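Local coordinates for ORF10 (Moritella marina, PDB 6RIW), which probably condenses acyl units into beta-ketoacyl thioesters during polyunsaturated fatty acid synthesis, this chain being the ketosynthase-chain length factor didomain of a longer synthase subunit, at residues A[3-8]-A[272-277]; A[204-209]-A[218-223]. All blocks are in the same frame, centred on the assembly; numbering follows the deposited sequence.

Interaction 1 (A[3-8]-A[272-277])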
ATOM      1  N   ASN A   3     -16.703  21.608 -10.207  1.00 22.75           N
ATOM      2  CA  ASN A   3     -17.356  20.327 -10.463  1.00 19.88           C
ATOM      3  C   ASN A   3     -16.454  19.373 -11.239  1.00 21.11           C
ATOM      4  O   ASN A   3     -15.881  19.743 -12.270  1.00 19.06           O
ATOM      5  CB  ASN A   3     -18.631  20.546 -11.281  1.00 21.08           C
ATOM      6  CG  ASN A   3     -19.775  21.096 -10.450  1.00 24.49           C
ATOM      7  OD1 ASN A   3     -19.737  21.084  -9.211  1.00 24.07           O
ATOM      8  ND2 ASN A   3     -20.816  21.561 -11.133  1.00 26.52           N
ATOM      9  N   ILE A   4     -16.365  18.132 -10.762  1.00 18.67           N
ATOM     10  CA  ILE A   4     -15.685  17.053 -11.472  1.00 20.21           C
ATOM     11  C   ILE A   4     -16.745  16.123 -12.046  1.00 17.37           C
ATOM     12  O   ILE A   4     -17.669  15.713 -11.333  1.00 22.13           O
ATOM     13  CB  ILE A   4     -14.720  16.287 -10.545  1.00 19.40           C
ATOM     14  CG1 ILE A   4     -13.657  17.249  -9.988  1.00 17.77           C
ATOM     15  CG2 ILE A   4     -14.086  15.119 -11.304  1.00 17.72           C
ATOM     16  CD1 ILE A   4     -12.790  17.912 -11.080  1.00 18.50           C
ATOM     17  N   ALA A   5     -16.621  15.801 -13.329  1.00 16.17           N
ATOM     18  CA  ALA A   5     -17.531  14.882 -14.003  1.00 18.65           C
ATOM     19  C   ALA A   5     -16.922  13.489 -14.022  1.00 20.81           C
ATOM     20  O   ALA A   5     -15.739  13.333 -14.345  1.00 16.30           O
ATOM     21  CB  ALA A   5     -17.812  15.337 -15.433  1.00 18.94           C
ATOM     22  N   VAL A   6     -17.728  12.490 -13.658  1.00 18.35           N
ATOM     23  CA  VAL A   6     -17.403  11.089 -13.889  1.00 17.55           C
ATOM     24  C   VAL A   6     -17.854  10.722 -15.297  1.00 22.88           C
ATOM     25  O   VAL A   6     -19.055  10.742 -15.599  1.00 23.67           O
ATOM     26  CB  VAL A   6     -18.080  10.185 -12.848  1.00 21.93           C
ATOM     27  CG1 VAL A   6     -17.614   8.721 -13.036  1.00 19.32           C
ATOM     28  CG2 VAL A   6     -17.809  10.705 -11.446  1.00 18.87           C
ATOM     29  N   VAL A   7     -16.902  10.381 -16.165  1.00 16.57           N
ATOM     30  CA  VAL A   7     -17.212  10.153 -17.574  1.00 20.09           C
ATOM     31  C   VAL A   7     -16.993   8.715 -18.005  1.00 24.29           C
ATOM     32  O   VAL A   7     -17.232   8.388 -19.179  1.00 22.23           O
ATOM     33  CB  VAL A   7     -16.431  11.118 -18.483  1.00 20.14           C
ATOM     34  CG1 VAL A   7     -16.731  12.564 -18.080  1.00 20.78           C
ATOM     35  CG2 VAL A   7     -14.904  10.849 -18.411  1.00 22.25           C
ATOM     36  N   GLY A   8     -16.578   7.836 -17.096  1.00 19.14           N
ATOM     37  CA  GLY A   8     -16.411   6.436 -17.431  1.00 18.23           C
ATOM     38  C   GLY A   8     -16.343   5.626 -16.157  1.00 19.51           C
ATOM     39  O   GLY A   8     -15.810   6.119 -15.157  1.00 17.64           O
ATOM     40  N   SER A 272     -16.072  21.450 -16.981  1.00 24.48           N
ATOM     41  CA  SER A 272     -15.906  22.317 -18.152  1.00 27.33           C
ATOM     42  C   SER A 272     -15.362  21.545 -19.349  1.00 28.96           C
ATOM     43  O   SER A 272     -15.849  21.704 -20.476  1.00 23.35           O
ATOM     44  CB  SER A 272     -14.979  23.486 -17.816  1.00 27.58           C
ATOM     45  OG  SER A 272     -13.735  23.011 -17.339  1.00 29.01           O
ATOM     46  N   ASP A 273     -14.346  20.701 -19.127  1.00 26.94           N
ATOM     47  CA  ASP A 273     -13.771  19.939 -20.232  1.00 25.42           C
ATOM     48  C   ASP A 273     -14.718  18.837 -20.690  1.00 25.91           C
ATOM     49  O   ASP A 273     -14.801  18.539 -21.888  1.00 26.33           O
ATOM     50  CB  ASP A 273     -12.420  19.337 -19.819  1.00 26.10           C
ATOM     51  CG  ASP A 273     -11.370  20.399 -19.485  1.00 32.67           C
ATOM     52  OD1 ASP A 273     -11.571  21.588 -19.829  1.00 32.47           O
ATOM     53  OD2 ASP A 273     -10.333  20.044 -18.871  1.00 31.44           O
ATOM     54  N   ALA A 274     -15.439  18.215 -19.752  1.00 22.46           N
ATOM     55  CA  ALA A 274     -16.350  17.137 -20.125  1.00 24.18           C
ATOM     56  C   ALA A 274     -17.500  17.661 -20.979  1.00 26.43           C
ATOM     57  O   ALA A 274     -17.921  17.001 -21.935  1.00 25.16           O
ATOM     58  CB  ALA A 274     -16.898  16.439 -18.875  1.00 25.42           C
ATOM     59  N   VAL A 275     -18.023  18.841 -20.645  1.00 24.73           N
ATOM     60  CA  VAL A 275     -19.102  19.414 -21.449  1.00 25.79           C
ATOM     61  C   VAL A 275     -18.573  19.853 -22.806  1.00 28.37           C
ATOM     62  O   VAL A 275     -19.203  19.605 -23.843  1.00 32.41           O
ATOM     63  CB  VAL A 275     -19.776  20.572 -20.689  1.00 30.51           C
ATOM     64  CG1 VAL A 275     -20.719  21.339 -21.605  1.00 31.31           C
ATOM     65  CG2 VAL A 275     -20.529  20.033 -19.486  1.00 26.04           C
ATOM     66  N   ARG A 276     -17.389  20.474 -22.827  1.00 30.15           N
ATOM     67  CA  ARG A 276     -16.778  20.907 -24.081  1.00 26.57           C
ATOM     68  C   ARG A 276     -16.547  19.733 -25.028  1.00 32.16           C
ATOM     69  O   ARG A 276     -16.796  19.840 -26.236  1.00 28.37           O
ATOM     70  CB  ARG A 276     -15.469  21.642 -23.782  1.00 30.16           C
ATOM     71  CG  ARG A 276     -14.591  21.971 -24.985  1.00 34.84           C
ATOM     72  CD  ARG A 276     -13.143  22.259 -24.560  1.00 36.91           C
ATOM     73  NE  ARG A 276     -12.449  21.035 -24.153  1.00 37.19           N
ATOM     74  CZ  ARG A 276     -11.374  20.995 -23.368  1.00 35.96           C
ATOM     75  NH1 ARG A 276     -10.834  22.114 -22.907  1.00 35.77           N
ATOM     76  NH2 ARG A 276     -10.829  19.823 -23.051  1.00 36.72           N
ATOM     77  N   ASP A 277     -16.100  18.594 -24.498  1.00 29.27           N
ATOM     78  CA  ASP A 277     -15.708  17.467 -25.337  1.00 29.65           C
ATOM     79  C   ASP A 277     -16.853  16.507 -25.630  1.00 26.70           C
ATOM     80  O   ASP A 277     -16.645  15.533 -26.359  1.00 33.14           O
ATOM     81  CB  ASP A 277     -14.538  16.701 -24.694  1.00 29.03           C
ATOM     82  CG  ASP A 277     -13.280  17.562 -24.538  1.00 33.79           C
ATOM     83  OD1 ASP A 277     -13.109  18.523 -25.309  1.00 34.28           O
ATOM     84  OD2 ASP A 277     -12.455  17.286 -23.637  1.00 33.56           O
TER
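Asp277 OD2 is gripped by Arg276 NH2 at 3.1 Å and by Lys269 NZ from the end of strand 259-270. These charges lie beside the contact that Ala274 makes with Ala5 and Val7. Arg276 holds this carboxylate side-on. Its NE donates to Asp277 OD1 at 2.8 Å, in a nearly straight bond of 167°. Both oxygens lie close to the guanidinium plane, which should limit the turning of the carboxylate. OD1 is met from above the carboxylate plane, whereas OD2 is met on its syn side. The third nitrogen, Arg276 NH1, lies 3.2 Å from Asp273 OD1. That oxygen is well out of the guanidinium plane, so the pair is one of charges alone. Asp273 CA covers one face of the guanidinium group. Asp273 OD2 also pairs with Arg270, so the charged cluster is shared with residues just before the helix.

The contact with the strand itself is small and apolar. Ala274 CB meets Ala5 CB methyl to methyl at 3.7 Å. It also touches Val7 CG1 at 4.0 Å. CG1 is anti to the carbonyl carbon of Val7 (chi1 -57°), which turns this branch to the helix. With alanine on both sides, the CA atoms of Ala5 and Ala274 come within 6.6 Å. No hydrogen bond joins the two segments.

Strand 4-12 runs between antiparallel strands 259-270 and 283-292. Val7 and Gly8 form a classic beta bulge opposite Val267. Helix 271-277 covers the side of Ala5 and Val7, while Ile4 points away from it and packs on helix 198-211.

Interaction 2 (A[204-209]-A[218-223])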
ATOM      1  N   LYS A 204     -10.889  11.288  -4.379  1.00 15.36           N
ATOM      2  CA  LYS A 204     -10.712  12.647  -3.886  1.00 15.87           C
ATOM      3  C   LYS A 204      -9.355  13.215  -4.303  1.00 17.15           C
ATOM      4  O   LYS A 204      -9.267  14.348  -4.782  1.00 14.93           O
ATOM      5  CB  LYS A 204     -10.881  12.675  -2.366  1.00 17.39           C
ATOM      6  CG  LYS A 204     -10.647  14.043  -1.726  1.00 19.86           C
ATOM      7  CD  LYS A 204     -11.608  15.081  -2.297  1.00 28.05           C
ATOM      8  CE  LYS A 204     -11.324  16.501  -1.758  1.00 30.81           C
ATOM      9  NZ  LYS A 204      -9.884  16.747  -1.453  1.00 34.61           N
ATOM     10  N   LEU A 205      -8.275  12.440  -4.147  1.00 14.92           N
ATOM     11  CA  LEU A 205      -6.973  12.966  -4.549  1.00 13.66           C
ATOM     12  C   LEU A 205      -6.870  13.119  -6.059  1.00 15.95           C
ATOM     13  O   LEU A 205      -6.154  14.005  -6.547  1.00 16.29           O
ATOM     14  CB  LEU A 205      -5.852  12.051  -4.024  1.00 12.46           C
ATOM     15  CG  LEU A 205      -5.730  12.008  -2.506  1.00 14.70           C
ATOM     16  CD1 LEU A 205      -4.571  11.082  -2.134  1.00 17.14           C
ATOM     17  CD2 LEU A 205      -5.504  13.393  -1.909  1.00 18.70           C
ATOM     18  N   ALA A 206      -7.566  12.280  -6.824  1.00 13.73           N
ATOM     19  CA  ALA A 206      -7.538  12.455  -8.273  1.00 16.94           C
ATOM     20  C   ALA A 206      -8.265  13.735  -8.676  1.00 15.76           C
ATOM     21  O   ALA A 206      -7.807  14.456  -9.577  1.00 16.61           O
ATOM     22  CB  ALA A 206      -8.146  11.236  -8.978  1.00 14.97           C
ATOM     23  N   CYS A 207      -9.384  14.048  -8.004  1.00 15.91           N
ATOM     24  CA  CYS A 207     -10.022  15.352  -8.187  1.00 16.46           C
ATOM     25  C   CYS A 207      -9.062  16.493  -7.867  1.00 18.41           C
ATOM     26  O   CYS A 207      -9.010  17.489  -8.605  1.00 17.63           O
ATOM     27  CB  CYS A 207     -11.277  15.487  -7.312  1.00 13.87           C
ATOM     28  SG  CYS A 207     -12.610  14.339  -7.699  1.00 20.64           S
ATOM     29  N   ASP A 208      -8.298  16.370  -6.771  1.00 16.29           N
ATOM     30  CA  ASP A 208      -7.298  17.389  -6.424  1.00 17.33           C
ATOM     31  C   ASP A 208      -6.300  17.604  -7.551  1.00 16.34           C
ATOM     32  O   ASP A 208      -5.895  18.740  -7.823  1.00 17.41           O
ATOM     33  CB  ASP A 208      -6.514  16.992  -5.168  1.00 18.10           C
ATOM     34  CG  ASP A 208      -7.346  17.020  -3.900  1.00 25.06           C
ATOM     35  OD1 ASP A 208      -8.471  17.572  -3.898  1.00 26.33           O
ATOM     36  OD2 ASP A 208      -6.845  16.480  -2.880  1.00 25.39           O
ATOM     37  N   TYR A 209      -5.838  16.517  -8.183  1.00 16.62           N
ATOM     38  CA  TYR A 209      -4.869  16.677  -9.258  1.00 13.94           C
ATOM     39  C   TYR A 209      -5.504  17.372 -10.461  1.00 16.41           C
ATOM     40  O   TYR A 209      -4.818  18.119 -11.176  1.00 17.94           O
ATOM     41  CB  TYR A 209      -4.267  15.322  -9.659  1.00 14.87           C
ATOM     42  CG  TYR A 209      -3.112  14.892  -8.735  1.00 18.35           C
ATOM     43  CD1 TYR A 209      -3.226  15.039  -7.363  1.00 17.58           C
ATOM     44  CD2 TYR A 209      -1.903  14.377  -9.248  1.00 19.17           C
ATOM     45  CE1 TYR A 209      -2.183  14.675  -6.486  1.00 22.19           C
ATOM     46  CE2 TYR A 209      -0.847  14.007  -8.380  1.00 17.74           C
ATOM     47  CZ  TYR A 209      -1.013  14.152  -6.996  1.00 18.14           C
ATOM     48  OH  TYR A 209      -0.015  13.806  -6.094  1.00 18.20           O
ATOM     49  N   MET A 218      -8.125  12.013 -15.111  1.00 15.63           N
ATOM     50  CA  MET A 218      -7.579  11.104 -14.108  1.00 15.91           C
ATOM     51  C   MET A 218      -8.367   9.802 -14.078  1.00 18.26           C
ATOM     52  O   MET A 218      -9.602   9.809 -14.135  1.00 18.72           O
ATOM     53  CB  MET A 218      -7.593  11.721 -12.693  1.00 14.50           C
ATOM     54  CG  MET A 218      -6.560  12.818 -12.456  1.00 15.86           C
ATOM     55  SD  MET A 218      -4.850  12.260 -12.568  1.00 17.49           S
ATOM     56  CE  MET A 218      -4.746  11.158 -11.125  1.00 16.80           C
ATOM     57  N   LEU A 219      -7.646   8.686 -13.959  1.00 15.85           N
ATOM     58  CA  LEU A 219      -8.228   7.414 -13.536  1.00 17.13           C
ATOM     59  C   LEU A 219      -8.129   7.311 -12.017  1.00 17.57           C
ATOM     60  O   LEU A 219      -7.082   7.618 -11.429  1.00 15.90           O
ATOM     61  CB  LEU A 219      -7.494   6.236 -14.181  1.00 15.94           C
ATOM     62  CG  LEU A 219      -7.718   5.944 -15.664  1.00 22.77           C
ATOM     63  CD1 LEU A 219      -6.799   4.824 -16.103  1.00 19.81           C
ATOM     64  CD2 LEU A 219      -9.146   5.550 -15.916  1.00 24.11           C
ATOM     65  N   ALA A 220      -9.219   6.921 -11.379  1.00 13.86           N
ATOM     66  CA  ALA A 220      -9.194   6.700  -9.942  1.00 14.22           C
ATOM     67  C   ALA A 220      -9.947   5.415  -9.641  1.00 17.21           C
ATOM     68  O   ALA A 220     -11.068   5.210 -10.115  1.00 14.90           O
ATOM     69  CB  ALA A 220      -9.806   7.873  -9.160  1.00 14.72           C
ATOM     70  N   GLY A 221      -9.349   4.568  -8.830  1.00 14.85           N
ATOM     71  CA  GLY A 221      -9.952   3.282  -8.585  1.00 16.66           C
ATOM     72  C   GLY A 221      -9.200   2.557  -7.499  1.00 15.50           C
ATOM     73  O   GLY A 221      -8.402   3.160  -6.778  1.00 13.55           O
ATOM     74  N   ALA A 222      -9.468   1.256  -7.391  1.00 12.40           N
ATOM     75  CA  ALA A 222      -8.842   0.442  -6.355  1.00 12.98           C
ATOM     76  C   ALA A 222      -8.955  -1.028  -6.725  1.00 15.34           C
ATOM     77  O   ALA A 222      -9.783  -1.421  -7.547  1.00 13.32           O
ATOM     78  CB  ALA A 222      -9.474   0.685  -4.981  1.00 14.03           C
ATOM     79  N   VAL A 223      -8.126  -1.835  -6.072  1.00 11.77           N
ATOM     80  CA  VAL A 223      -8.086  -3.276  -6.277  1.00 13.56           C
ATOM     81  C   VAL A 223      -7.825  -3.901  -4.918  1.00 16.03           C
ATOM     82  O   VAL A 223      -7.100  -3.334  -4.085  1.00 15.09           O
ATOM     83  CB  VAL A 223      -7.024  -3.681  -7.330  1.00 16.20           C
ATOM     84  CG1 VAL A 223      -5.626  -3.245  -6.882  1.00 16.69           C
ATOM     85  CG2 VAL A 223      -7.043  -5.195  -7.578  1.00 14.36           C
TER
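Helix 204-209 runs almost antiparallel to strand 218-223, at 169° with the segment axes 8.2 Å apart, and Ala206 faces Met218 where the backbones are nearest. Ala206 CB is the centre of the contact. It touches Met218 CB and Ala220 CB, each at 3.8 Å. These two strand residues lie two apart and point to the same face, so the small methyl is met by both.

Met218 does most of the remaining packing. Its chain bends at chi2 (-64°) and again at chi3 (-67°), which curls it back over Ala206. Met218 CG lies 3.5 Å from Ala206 O, and the end methyl Met218 CE comes within 4.0 Å of Ala206 CB. Met218 SD lies 4.3 Å from Tyr209 CB. An alanine in place of Met218 would probably leave a gap beside the CB atoms of Ala206 and Tyr209, because CG, SD and CE would be gone. The ring of Tyr209 leads away from the strand, to Leu675 and Asn678 of helix 668-682.

On the helix, Lys204 NZ reaches one turn on and makes a salt bridge to Asp208, bonding to the syn lone pair of Asp208 OD1 at 2.9 Å. No hydrogen bond crosses between helix and strand.

Strand 217-224 lies between strands 115-120 and 259-270. Helix 198-211 leads from strand 189-193 to strand 217-224, and both strands run parallel to 115-120. This is a beta-alpha-beta crossover of the thiolase fold. In beta-ketoacyl synthases, the corresponding helix follows the turn bearing the nucleophilic cysteine.

Overall arrangement
The chain begins with strand 4-12, which enters interaction 1 at once. Its partner helix comes more than 260 residues later, so this contact closes a long loop. Interaction 2 is nested inside that loop and closes a short one, with eight residues between its segments. After strand 217-224 the chain reaches strand 259-270, which pairs antiparallel with both 217-224 and 4-12 and leads straight into helix 271-277. The two contacts also meet directly, where Ile4 CG1 packs on Cys207 SG at 3.8 Å. Together they place helices 271-277 and 198-211 against this sheet, within the N-terminal ketosynthase.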